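Local coordinates for protein voltage-sensor containing phosphatase (Ciona intestinalis, PDB 3V0D) that probably removes phosphate from membrane phosphoinositides under the control of a voltage sensor, through a PTEN-like phosphatase domain joined to a C2 domain, at residues R49-I52 / G53-S56; L104-I107 / D108-V112; K190-G194 / Q195-M199. The protein carries 1 engineered substitution. One frame throughout, in Å; residues are numbered along the deposited sequence.

Interaction 1 of 3, residues R49-I52 / G53-S56; sequences RNPI and GEVS
V55 turns its side chain back toward N50 and P51, one helical turn after the chain has left the short, weakly bonded strand about 50-51. Its CG2 does the touching: it lies 3.6 Å from N50 CB and 3.4 Å from P51 O. The valine torsion explains this, since CG2 stands anti to the carbonyl carbon and beside the backbone N, on the side from which the strand enters; M37, L25 and F83 also pack on the valine. N50 offers only its CB here, because its amide is turned away and OD1 accepts a bond from the backbone N of D26. Beside the valine, E54 sets its CB 4.3 Å from P51 CD, then bends at chi2 (-64°) so that its carboxylate leads away from the proline and pairs with R57, one turn further on. I52 points away overall and spends its branches on P40, Y78 and F83.

Two carbonyls tie the turn together. P51 O takes V55 N at 3.0 Å, the donor arriving nearly along the C=O axis, and receives a second, weak bond from E54 N. I52 O accepts S56 N at 2.9 Å with an N-H...O angle of 166°. In the conformer given, S56 OG lies near both I52 O (3.0 Å) and G53 O (3.2 Å); which of them its proton serves is not settled.

This is the first turn of an alpha helix, with P51 at the N-cap position as the chain passes into helix 52-62. The residues about 50-51 pair in parallel with strand 34-41, so the turn is a strand-to-helix junction at the margin of the phosphatase domain's mixed sheet.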
loop_
_atom_site.group_PDB
_atom_site.type_symbol
_atom_site.label_atom_id
_atom_site.label_comp_id
_atom_site.label_asym_id
_atom_site.label_seq_id
_atom_site.Cartn_x
_atom_site.Cartn_y
_atom_site.Cartn_z
ATOM N N ARG A 49 -22.740 6.135 0.509
ATOM C CA ARG A 49 -22.372 4.738 0.318
ATOM C C ARG A 49 -23.140 4.088 -0.821
ATOM O O ARG A 49 -24.253 4.516 -1.164
ATOM C CB ARG A 49 -22.553 3.965 1.616
ATOM C CG ARG A 49 -23.950 4.042 2.158
ATOM C CD ARG A 49 -24.005 3.929 3.698
ATOM N NE ARG A 49 -24.262 2.548 4.122
ATOM C CZ ARG A 49 -23.834 2.001 5.258
ATOM N NH1 ARG A 49 -23.113 2.712 6.119
ATOM N NH2 ARG A 49 -24.124 0.731 5.534
ATOM N N ASN A 50 -22.532 3.055 -1.396
ATOM C CA ASN A 50 -23.147 2.251 -2.426
ATOM C C ASN A 50 -23.885 1.096 -1.770
ATOM O O ASN A 50 -23.265 0.226 -1.212
ATOM C CB ASN A 50 -22.064 1.596 -3.293
ATOM C CG ASN A 50 -21.365 2.548 -4.254
ATOM O OD1 ASN A 50 -21.674 3.745 -4.327
ATOM N ND2 ASN A 50 -20.385 2.007 -4.988
ATOM N N PRO A 51 -25.221 1.083 -1.811
ATOM C CA PRO A 51 -25.944 -0.038 -1.194
ATOM C C PRO A 51 -25.648 -1.328 -1.940
ATOM O O PRO A 51 -25.693 -1.357 -3.177
ATOM C CB PRO A 51 -27.412 0.364 -1.356
ATOM C CG PRO A 51 -27.402 1.852 -1.597
ATOM C CD PRO A 51 -26.131 2.087 -2.383
ATOM N N ILE A 52 -25.350 -2.391 -1.196
ATOM C CA ILE A 52 -24.971 -3.667 -1.819
ATOM C C ILE A 52 -26.042 -4.204 -2.782
ATOM O O ILE A 52 -25.699 -4.776 -3.815
ATOM C CB ILE A 52 -24.582 -4.727 -0.767
ATOM C CG1 ILE A 52 -24.010 -5.977 -1.439
ATOM C CG2 ILE A 52 -25.768 -5.067 0.153
ATOM C CD1 ILE A 52 -23.170 -6.827 -0.494
ATOM N N GLY A 53 -27.321 -3.996 -2.460
ATOM C CA GLY A 53 -28.395 -4.392 -3.362
ATOM C C GLY A 53 -28.294 -3.706 -4.716
ATOM O O GLY A 53 -28.533 -4.333 -5.755
ATOM N N GLU A 54 -27.930 -2.421 -4.718
ATOM C CA GLU A 54 -27.775 -1.683 -5.964
ATOM C C GLU A 54 -26.516 -2.086 -6.730
ATOM O O GLU A 54 -26.527 -2.177 -7.946
ATOM C CB GLU A 54 -27.788 -0.170 -5.700
ATOM C CG GLU A 54 -29.184 0.369 -5.417
ATOM C CD GLU A 54 -30.055 0.206 -6.636
ATOM O OE1 GLU A 54 -29.868 0.982 -7.595
ATOM O OE2 GLU A 54 -30.881 -0.733 -6.667
ATOM N N VAL A 55 -25.427 -2.352 -6.019
ATOM C CA VAL A 55 -24.196 -2.775 -6.682
ATOM C C VAL A 55 -24.389 -4.153 -7.315
ATOM O O VAL A 55 -23.998 -4.385 -8.469
ATOM C CB VAL A 55 -23.001 -2.775 -5.701
ATOM C CG1 VAL A 55 -21.699 -3.143 -6.422
ATOM C CG2 VAL A 55 -22.846 -1.400 -5.062
ATOM N N SER A 56 -25.020 -5.063 -6.581
ATOM C CA SER A 56 -25.231 -6.391 -7.145
ATOM C C SER A 56 -26.202 -6.337 -8.332
ATOM O O SER A 56 -25.971 -6.996 -9.355
ATOM C CB SER A 56 -25.623 -7.411 -6.103
ATOM O OG SER A 56 -26.792 -6.983 -5.466
#

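Interaction 2 of 3, residues L104-I107 / D108-V112; sequences LKFI and DDAKV
F106 brings its ring obliquely past A110, one turn along the same helix: CE1 of F106 lies 4.3 Å from A110 CB, a loose apolar contact. With CG roughly anti to the backbone N (chi1 156°), the ring leans forward along the helix toward A110 while its far side goes into the protein interior, where Y70 meets it edge-to-face and L136 also packs against it. A110 points its methyl back toward the preceding turn, 3.5 Å from F106 O, and packs against W140 of helix 131-143.

The other flat groups are carboxylates. D109 holds CG anti to its backbone N (chi1 178°), which carries the group off the helix; there OD1 forms a salt bridge with R68 NE and a hydrogen bond with Y70 OH. Y70 therefore serves both the ring of F106 and the acid of D109. D108 turns its own carboxylate outward, leaving its CB 3.7 Å from L104 O.

All of this rides on regular alpha-helical i to i+4 bonding within helix 100-115 of the phosphatase domain, whose buried side faces strand 67-73 and helix 131-143. D108 N reaches L104 O at 3.0 Å and D109 N reaches K105 O at 3.0 Å. A110 N to F106 O is the straightest of the four, 2.9 Å with an N-H...O angle of 169°, and K111 N meets I107 O at 2.8 Å.

I107 sends its branches between helices 131-143 and 176-191, against S139, E143 and F185. The lysines run their chains outward from the helix to separate partners: K105 NZ bonds Y88 OH, while, in the conformer given, K111 NZ makes a salt bridge with E143.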
loop_
_atom_site.group_PDB
_atom_site.type_symbol
_atom_site.label_atom_id
_atom_site.label_comp_id
_atom_site.label_asym_id
_atom_site.label_seq_id
_atom_site.Cartn_x
_atom_site.Cartn_y
_atom_site.Cartn_z
ATOM N N LEU A 104 0.586 -11.435 -6.455
ATOM C CA LEU A 104 0.753 -12.303 -7.616
ATOM C C LEU A 104 -0.414 -13.292 -7.741
ATOM O O LEU A 104 -0.808 -13.634 -8.856
ATOM C CB LEU A 104 2.074 -13.039 -7.568
ATOM C CG LEU A 104 3.316 -12.186 -7.687
ATOM C CD1 LEU A 104 4.565 -13.047 -7.792
ATOM C CD2 LEU A 104 3.279 -11.163 -8.786
ATOM N N LYS A 105 -0.950 -13.749 -6.612
ATOM C CA LYS A 105 -2.117 -14.644 -6.643
ATOM C C LYS A 105 -3.322 -13.934 -7.233
ATOM O O LYS A 105 -4.052 -14.503 -8.046
ATOM C CB LYS A 105 -2.388 -15.168 -5.239
ATOM C CG LYS A 105 -3.391 -16.285 -5.132
ATOM C CD LYS A 105 -3.509 -16.722 -3.660
ATOM C CE LYS A 105 -4.521 -17.845 -3.461
ATOM N NZ LYS A 105 -5.917 -17.449 -3.816
ATOM N N PHE A 106 -3.524 -12.668 -6.844
ATOM C CA PHE A 106 -4.591 -11.862 -7.414
ATOM C C PHE A 106 -4.392 -11.713 -8.943
ATOM O O PHE A 106 -5.336 -11.896 -9.722
ATOM C CB PHE A 106 -4.630 -10.467 -6.747
ATOM C CG PHE A 106 -5.267 -9.429 -7.623
ATOM C CD1 PHE A 106 -6.651 -9.391 -7.824
ATOM C CD2 PHE A 106 -4.462 -8.516 -8.308
ATOM C CE1 PHE A 106 -7.219 -8.441 -8.690
ATOM C CE2 PHE A 106 -5.040 -7.570 -9.164
ATOM C CZ PHE A 106 -6.420 -7.540 -9.355
ATOM N N ILE A 107 -3.165 -11.391 -9.363
ATOM C CA ILE A 107 -2.899 -11.179 -10.787
ATOM C C ILE A 107 -3.224 -12.462 -11.554
ATOM O O ILE A 107 -3.840 -12.407 -12.611
ATOM C CB ILE A 107 -1.448 -10.707 -11.015
ATOM C CG1 ILE A 107 -1.271 -9.259 -10.511
ATOM C CG2 ILE A 107 -1.044 -10.851 -12.487
ATOM C CD1 ILE A 107 -2.022 -8.172 -11.334
ATOM N N ASP A 108 -2.828 -13.621 -11.040
ATOM C CA ASP A 108 -3.124 -14.848 -11.756
ATOM C C ASP A 108 -4.614 -15.148 -11.799
ATOM O O ASP A 108 -5.131 -15.619 -12.821
ATOM C CB ASP A 108 -2.369 -16.035 -11.211
ATOM C CG ASP A 108 -2.274 -17.146 -12.281
ATOM O OD1 ASP A 108 -2.890 -18.194 -12.122
ATOM O OD2 ASP A 108 -1.640 -16.939 -13.341
ATOM N N ASP A 109 -5.320 -14.902 -10.696
ATOM C CA ASP A 109 -6.760 -15.097 -10.691
ATOM C C ASP A 109 -7.452 -14.221 -11.740
ATOM O O ASP A 109 -8.296 -14.689 -12.521
ATOM C CB ASP A 109 -7.319 -14.857 -9.293
ATOM C CG ASP A 109 -8.833 -15.007 -9.239
ATOM O OD1 ASP A 109 -9.548 -14.039 -9.526
ATOM O OD2 ASP A 109 -9.307 -16.143 -8.979
ATOM N N ALA A 110 -7.057 -12.949 -11.783
ATOM C CA ALA A 110 -7.616 -12.026 -12.752
ATOM C C ALA A 110 -7.238 -12.439 -14.185
ATOM O O ALA A 110 -8.075 -12.372 -15.091
ATOM C CB ALA A 110 -7.181 -10.588 -12.446
ATOM N N LYS A 111 -5.981 -12.865 -14.384
ATOM C CA LYS A 111 -5.553 -13.291 -15.720
ATOM C C LYS A 111 -6.404 -14.451 -16.229
ATOM O O LYS A 111 -6.863 -14.425 -17.386
ATOM C CB LYS A 111 -4.058 -13.611 -15.766
ATOM C CG LYS A 111 -3.462 -13.393 -17.157
ATOM C CD LYS A 111 -1.934 -13.390 -17.195
ATOM C CE LYS A 111 -1.356 -12.878 -18.569
ATOM N NZ LYS A 111 -1.683 -11.445 -19.018
ATOM N N VAL A 112 -6.596 -15.469 -15.394
ATOM C CA VAL A 112 -7.372 -16.657 -15.780
ATOM C C VAL A 112 -8.804 -16.241 -16.130
ATOM O O VAL A 112 -9.372 -16.665 -17.133
ATOM C CB VAL A 112 -7.317 -17.731 -14.678
ATOM C CG1 VAL A 112 -8.321 -18.859 -14.921
ATOM C CG2 VAL A 112 -5.910 -18.329 -14.586
#

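Interaction 3 of 3, residues K190-G194 / Q195-M199; sequences KNYGG and QLPPM
This is a proline-on-tyrosine CH-pi contact closed over a tight glycine turn, at the surface where helix 176-191 ends and the chain crosses from the phosphatase domain toward the C2 domain. P197 lays CG over the centre of the Y192 ring, 3.9 Å from the centroid and only 5° off the ring normal, and P197 CB is 3.8 Å from Y192 CE1. P198 CD is likewise 3.8 Å from Y192 CE1, arriving obliquely. Both proline side chains cross that of Y192 at about a right angle. The ring reaches them because CG of Y192 stands anti to the carbonyl carbon (chi1 -66°).

Y192 to Q195 form a type I' beta turn, with G193 and G194 at positive phi. Q195 N donates to Y192 O at 3.0 Å, coming from above the carbonyl plane. Bent at chi2, the Q195 side chain brings OE1 round to a water that donates to it and to G193 O.

L298 lies against both Y192 and P197. The chemistry is mainly apolar: across the two segments one direct hydrogen bond and one water bridge hold the turn, and the backbone of G194 also bonds I188, while dispersion and weakly polarised proline C-H groups over the aromatic face probably hold the outgoing chain against it.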
loop_
_atom_site.group_PDB
_atom_site.type_symbol
_atom_site.label_atom_id
_atom_site.label_comp_id
_atom_site.label_asym_id
_atom_site.label_seq_id
_atom_site.Cartn_x
_atom_site.Cartn_y
_atom_site.Cartn_z
ATOM N N LYS A 190 9.304 -7.566 -15.271
ATOM C CA LYS A 190 10.401 -7.280 -16.181
ATOM C C LYS A 190 11.625 -8.143 -15.940
ATOM O O LYS A 190 12.295 -8.519 -16.911
ATOM C CB LYS A 190 10.772 -5.801 -16.118
ATOM C CG LYS A 190 9.748 -4.890 -16.773
ATOM C CD LYS A 190 10.208 -3.442 -16.803
ATOM C CE LYS A 190 9.186 -2.567 -17.535
ATOM N NZ LYS A 190 9.557 -1.127 -17.525
ATOM N N ASN A 191 11.927 -8.484 -14.690
ATOM C CA ASN A 191 13.196 -9.120 -14.343
ATOM C C ASN A 191 13.097 -10.538 -13.838
ATOM O O ASN A 191 14.107 -11.254 -13.837
ATOM C CB ASN A 191 13.956 -8.279 -13.303
ATOM C CG ASN A 191 14.295 -6.868 -13.810
ATOM O OD1 ASN A 191 14.165 -6.560 -14.999
ATOM N ND2 ASN A 191 14.742 -6.017 -12.902
ATOM N N TYR A 192 11.905 -10.941 -13.399
ATOM C CA TYR A 192 11.717 -12.259 -12.803
ATOM C C TYR A 192 10.708 -13.097 -13.566
ATOM O O TYR A 192 10.251 -14.123 -13.078
ATOM C CB TYR A 192 11.310 -12.121 -11.328
ATOM C CG TYR A 192 12.410 -11.535 -10.478
ATOM C CD1 TYR A 192 13.377 -12.354 -9.914
ATOM C CD2 TYR A 192 12.494 -10.161 -10.255
ATOM C CE1 TYR A 192 14.378 -11.819 -9.120
ATOM C CE2 TYR A 192 13.490 -9.617 -9.453
ATOM C CZ TYR A 192 14.440 -10.461 -8.903
ATOM O OH TYR A 192 15.431 -9.935 -8.102
ATOM N N GLY A 193 10.330 -12.658 -14.770
ATOM C CA GLY A 193 9.429 -13.447 -15.600
ATOM C C GLY A 193 8.041 -13.567 -14.999
ATOM O O GLY A 193 7.325 -14.509 -15.326
ATOM N N GLY A 194 7.649 -12.624 -14.129
ATOM C CA GLY A 194 6.353 -12.698 -13.496
ATOM C C GLY A 194 6.311 -13.598 -12.281
ATOM O O GLY A 194 5.255 -13.710 -11.692
ATOM N N GLN A 195 7.442 -14.204 -11.917
ATOM C CA GLN A 195 7.518 -15.164 -10.810
ATOM C C GLN A 195 7.947 -14.441 -9.541
ATOM O O GLN A 195 8.683 -13.454 -9.604
ATOM C CB GLN A 195 8.546 -16.275 -11.105
ATOM C CG GLN A 195 8.394 -16.952 -12.474
ATOM C CD GLN A 195 7.161 -17.843 -12.622
ATOM O OE1 GLN A 195 6.718 -18.122 -13.753
ATOM N NE2 GLN A 195 6.635 -18.331 -11.520
ATOM N N LEU A 196 7.515 -14.941 -8.381
ATOM C CA LEU A 196 7.971 -14.390 -7.128
ATOM C C LEU A 196 9.500 -14.474 -7.070
ATOM O O LEU A 196 10.073 -15.522 -7.369
ATOM C CB LEU A 196 7.364 -15.164 -5.944
ATOM C CG LEU A 196 7.548 -14.510 -4.571
ATOM C CD1 LEU A 196 6.639 -13.289 -4.439
ATOM C CD2 LEU A 196 7.284 -15.496 -3.444
ATOM N N PRO A 197 10.181 -13.389 -6.666
ATOM C CA PRO A 197 11.641 -13.471 -6.551
ATOM C C PRO A 197 12.062 -14.497 -5.507
ATOM O O PRO A 197 11.293 -14.793 -4.589
ATOM C CB PRO A 197 12.040 -12.046 -6.111
ATOM C CG PRO A 197 10.943 -11.180 -6.661
ATOM C CD PRO A 197 9.689 -12.011 -6.477
ATOM N N PRO A 198 13.296 -14.994 -5.609
ATOM C CA PRO A 198 13.752 -15.954 -4.601
ATOM C C PRO A 198 13.783 -15.336 -3.208
ATOM O O PRO A 198 14.044 -14.135 -3.043
ATOM C CB PRO A 198 15.190 -16.289 -5.013
ATOM C CG PRO A 198 15.496 -15.514 -6.200
ATOM C CD PRO A 198 14.339 -14.666 -6.596
ATOM N N MET A 199 13.537 -16.182 -2.222
ATOM C CA MET A 199 13.591 -15.780 -0.827
ATOM C C MET A 199 14.943 -15.163 -0.461
ATOM O O MET A 199 16.003 -15.622 -0.915
ATOM C CB MET A 199 13.253 -16.983 0.071
ATOM C CG MET A 199 13.031 -16.629 1.554
ATOM S SD MET A 199 12.544 -17.981 2.649
ATOM C CE MET A 199 10.885 -18.347 2.076
HETATM O O HOH W 1 7.187 -17.014 -16.366
#

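Overall arrangement
The three contacts come in series along the chain. Interaction 1 starts helix 52-62, interaction 2 lies within helix 100-115, and interaction 3 follows the end of helix 176-191. Interactions 1 and 2 both belong to the phosphatase domain, yet their centres are about 25 Å apart and they do not touch. Interaction 3 is more distant still from interaction 1, with centres about 38 Å apart. Interactions 2 and 3 lie about 15 Å apart between centres and do meet: L104 CD1 packs 3.6 Å from L196 N. The L196 side chain packs against L100, V101 and L104, so helix 100-115 holds the outgoing linker, joining the phosphatase domain to the chain that leads into the C2 domain.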